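Local coordinates for glycerate 2-kinase (Pyrococcus horikoshii, PDB 1X3L), which catalyses the ATP-dependent phosphorylation of D-glycerate to 2-phosphoglycerate, with magnesium as cofactor, and can draw on other nucleotides or pyrophosphate as phosphate donor, at residues D35-V40 and E44-G49. Numbering follows the deposited sequence.
Sequences DDKIIV and EFEIKG
Ile38 and Phe45 form an antiparallel hydrogen-bonded pair: Ile38 N reaches Phe45 O at 2.7 Å (N-H...O 167°), whereas the return bond from Phe45 N to Ile38 O is more bent, at 144°. Beyond the strand ends, Ile47 N adds a third bond to Asp36 O. Lys37 with Glu46 and Ile39 with Glu44 are the flanking non-hydrogen-bonded pairs. This is a beta hairpin, strands 37-40 and 43-46, within a three-stranded antiparallel sheet completed by strand 31-33.

The face bearing Lys37, Glu44 and Glu46, with Ile39 among them, carries the charged groups. Bent at chi2 (-65°), the Lys37 chain runs alongside that of Glu46, and its NZ makes a salt bridge to Glu46 OE1 at 3.5 Å. Lys48 NZ grips Glu46 OE2 at 3.1 Å from above the carboxylate plane, extending the network. Glu44 OE2 lies 3.4 Å from Lys37 CD, against the aliphatic part of that chain.

Apolar contacts lie on the face of Ile38 and Phe45. Ile38 CG1 touches Ile47 CD1 at 3.6 Å, the two side chains crossing near a right angle, and both also meet Leu71. Val40 CG2 approaches Phe45 CE1 obliquely at 4.0 Å; these two residues pack on Ile190 and Phe263 of the six-stranded parallel sheet.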
loop_
_atom_site.group_PDB
_atom_site.type_symbol
_atom_site.label_atom_id
_atom_site.label_comp_id
_atom_site.label_asym_id
_atom_site.label_seq_id
_atom_site.Cartn_x
_atom_site.Cartn_y
_atom_site.Cartn_z
ATOM N N ASP A 35 16.904 -25.183 -6.461
ATOM C CA ASP A 35 18.061 -25.713 -5.760
ATOM C C ASP A 35 19.175 -24.717 -6.019
ATOM O O ASP A 35 20.088 -24.548 -5.206
ATOM C CB ASP A 35 18.472 -27.101 -6.258
ATOM C CG ASP A 35 19.657 -27.670 -5.492
ATOM O OD1 ASP A 35 20.774 -27.117 -5.615
ATOM O OD2 ASP A 35 19.468 -28.668 -4.763
ATOM N N ASP A 36 19.084 -24.045 -7.159
ATOM C CA ASP A 36 20.084 -23.065 -7.540
ATOM C C ASP A 36 19.402 -21.888 -8.227
ATOM O O ASP A 36 20.045 -20.899 -8.574
ATOM C CB ASP A 36 21.097 -23.710 -8.490
ATOM C CG ASP A 36 22.361 -22.890 -8.642
ATOM O OD1 ASP A 36 23.226 -23.271 -9.462
ATOM O OD2 ASP A 36 22.490 -21.866 -7.935
ATOM N N LYS A 37 18.090 -21.998 -8.410
ATOM C CA LYS A 37 17.330 -20.952 -9.077
ATOM C C LYS A 37 16.301 -20.280 -8.173
ATOM O O LYS A 37 15.703 -20.919 -7.304
ATOM C CB LYS A 37 16.616 -21.533 -10.301
ATOM C CG LYS A 37 17.507 -22.354 -11.227
ATOM C CD LYS A 37 18.599 -21.508 -11.878
ATOM C CE LYS A 37 19.501 -22.362 -12.767
ATOM N NZ LYS A 37 20.543 -21.556 -13.467
ATOM N N ILE A 38 16.110 -18.982 -8.386
ATOM C CA ILE A 38 15.132 -18.197 -7.643
ATOM C C ILE A 38 14.144 -17.698 -8.689
ATOM O O ILE A 38 14.534 -17.015 -9.630
ATOM C CB ILE A 38 15.781 -16.987 -6.945
ATOM C CG1 ILE A 38 16.774 -17.472 -5.885
ATOM C CG2 ILE A 38 14.708 -16.119 -6.298
ATOM C CD1 ILE A 38 17.485 -16.355 -5.149
ATOM N N ILE A 39 12.872 -18.047 -8.538
ATOM C CA ILE A 39 11.864 -17.631 -9.507
ATOM C C ILE A 39 10.874 -16.639 -8.901
ATOM O O ILE A 39 10.051 -16.993 -8.052
ATOM C CB ILE A 39 11.105 -18.855 -10.065
ATOM C CG1 ILE A 39 12.114 -19.912 -10.530
ATOM C CG2 ILE A 39 10.229 -18.436 -11.240
ATOM C CD1 ILE A 39 11.481 -21.195 -11.038
ATOM N N VAL A 40 10.965 -15.391 -9.355
ATOM C CA VAL A 40 10.112 -14.318 -8.864
ATOM C C VAL A 40 9.037 -13.955 -9.881
ATOM O O VAL A 40 9.326 -13.382 -10.935
ATOM C CB VAL A 40 10.949 -13.066 -8.542
ATOM C CG1 VAL A 40 10.087 -12.022 -7.854
ATOM C CG2 VAL A 40 12.122 -13.448 -7.668
ATOM N N GLU A 44 13.140 -16.046 -13.728
ATOM C CA GLU A 44 14.124 -16.936 -13.120
ATOM C C GLU A 44 15.506 -16.308 -12.956
ATOM O O GLU A 44 16.001 -15.626 -13.853
ATOM C CB GLU A 44 14.241 -18.218 -13.950
ATOM C CG GLU A 44 14.969 -19.353 -13.244
ATOM C CD GLU A 44 15.085 -20.602 -14.101
ATOM O OE1 GLU A 44 14.053 -21.049 -14.648
ATOM O OE2 GLU A 44 16.209 -21.141 -14.219
ATOM N N PHE A 45 16.119 -16.538 -11.799
ATOM C CA PHE A 45 17.452 -16.020 -11.508
ATOM C C PHE A 45 18.320 -17.152 -10.986
ATOM O O PHE A 45 17.889 -17.931 -10.134
ATOM C CB PHE A 45 17.409 -14.921 -10.440
ATOM C CG PHE A 45 16.546 -13.755 -10.798
ATOM C CD1 PHE A 45 15.177 -13.787 -10.556
ATOM C CD2 PHE A 45 17.098 -12.623 -11.386
ATOM C CE1 PHE A 45 14.367 -12.702 -10.895
ATOM C CE2 PHE A 45 16.299 -11.536 -11.729
ATOM C CZ PHE A 45 14.930 -11.575 -11.483
ATOM N N GLU A 46 19.545 -17.238 -11.492
ATOM C CA GLU A 46 20.469 -18.277 -11.058
ATOM C C GLU A 46 21.276 -17.780 -9.868
ATOM O O GLU A 46 21.762 -16.650 -9.869
ATOM C CB GLU A 46 21.417 -18.653 -12.198
ATOM C CG GLU A 46 22.347 -19.806 -11.868
ATOM C CD GLU A 46 23.291 -20.133 -13.009
ATOM O OE1 GLU A 46 24.022 -21.143 -12.907
ATOM O OE2 GLU A 46 23.304 -19.379 -14.005
ATOM N N ILE A 47 21.411 -18.626 -8.852
ATOM C CA ILE A 47 22.163 -18.275 -7.652
ATOM C C ILE A 47 23.636 -18.608 -7.866
ATOM O O ILE A 47 24.045 -19.760 -7.737
ATOM C CB ILE A 47 21.653 -19.062 -6.424
ATOM C CG1 ILE A 47 20.150 -18.846 -6.253
ATOM C CG2 ILE A 47 22.391 -18.615 -5.172
ATOM C CD1 ILE A 47 19.533 -19.673 -5.143
ATOM N N LYS A 48 24.434 -17.601 -8.197
ATOM C CA LYS A 48 25.853 -17.826 -8.423
ATOM C C LYS A 48 26.723 -17.054 -7.441
ATOM O O LYS A 48 27.808 -16.591 -7.784
ATOM C CB LYS A 48 26.216 -17.464 -9.867
ATOM C CG LYS A 48 25.759 -16.086 -10.316
ATOM C CD LYS A 48 25.887 -15.936 -11.829
ATOM C CE LYS A 48 24.993 -16.937 -12.553
ATOM N NZ LYS A 48 25.120 -16.862 -14.036
ATOM N N GLY A 49 26.238 -16.934 -6.209
ATOM C CA GLY A 49 26.978 -16.225 -5.182
ATOM C C GLY A 49 26.225 -16.273 -3.870
ATOM O O GLY A 49 25.530 -17.249 -3.587
#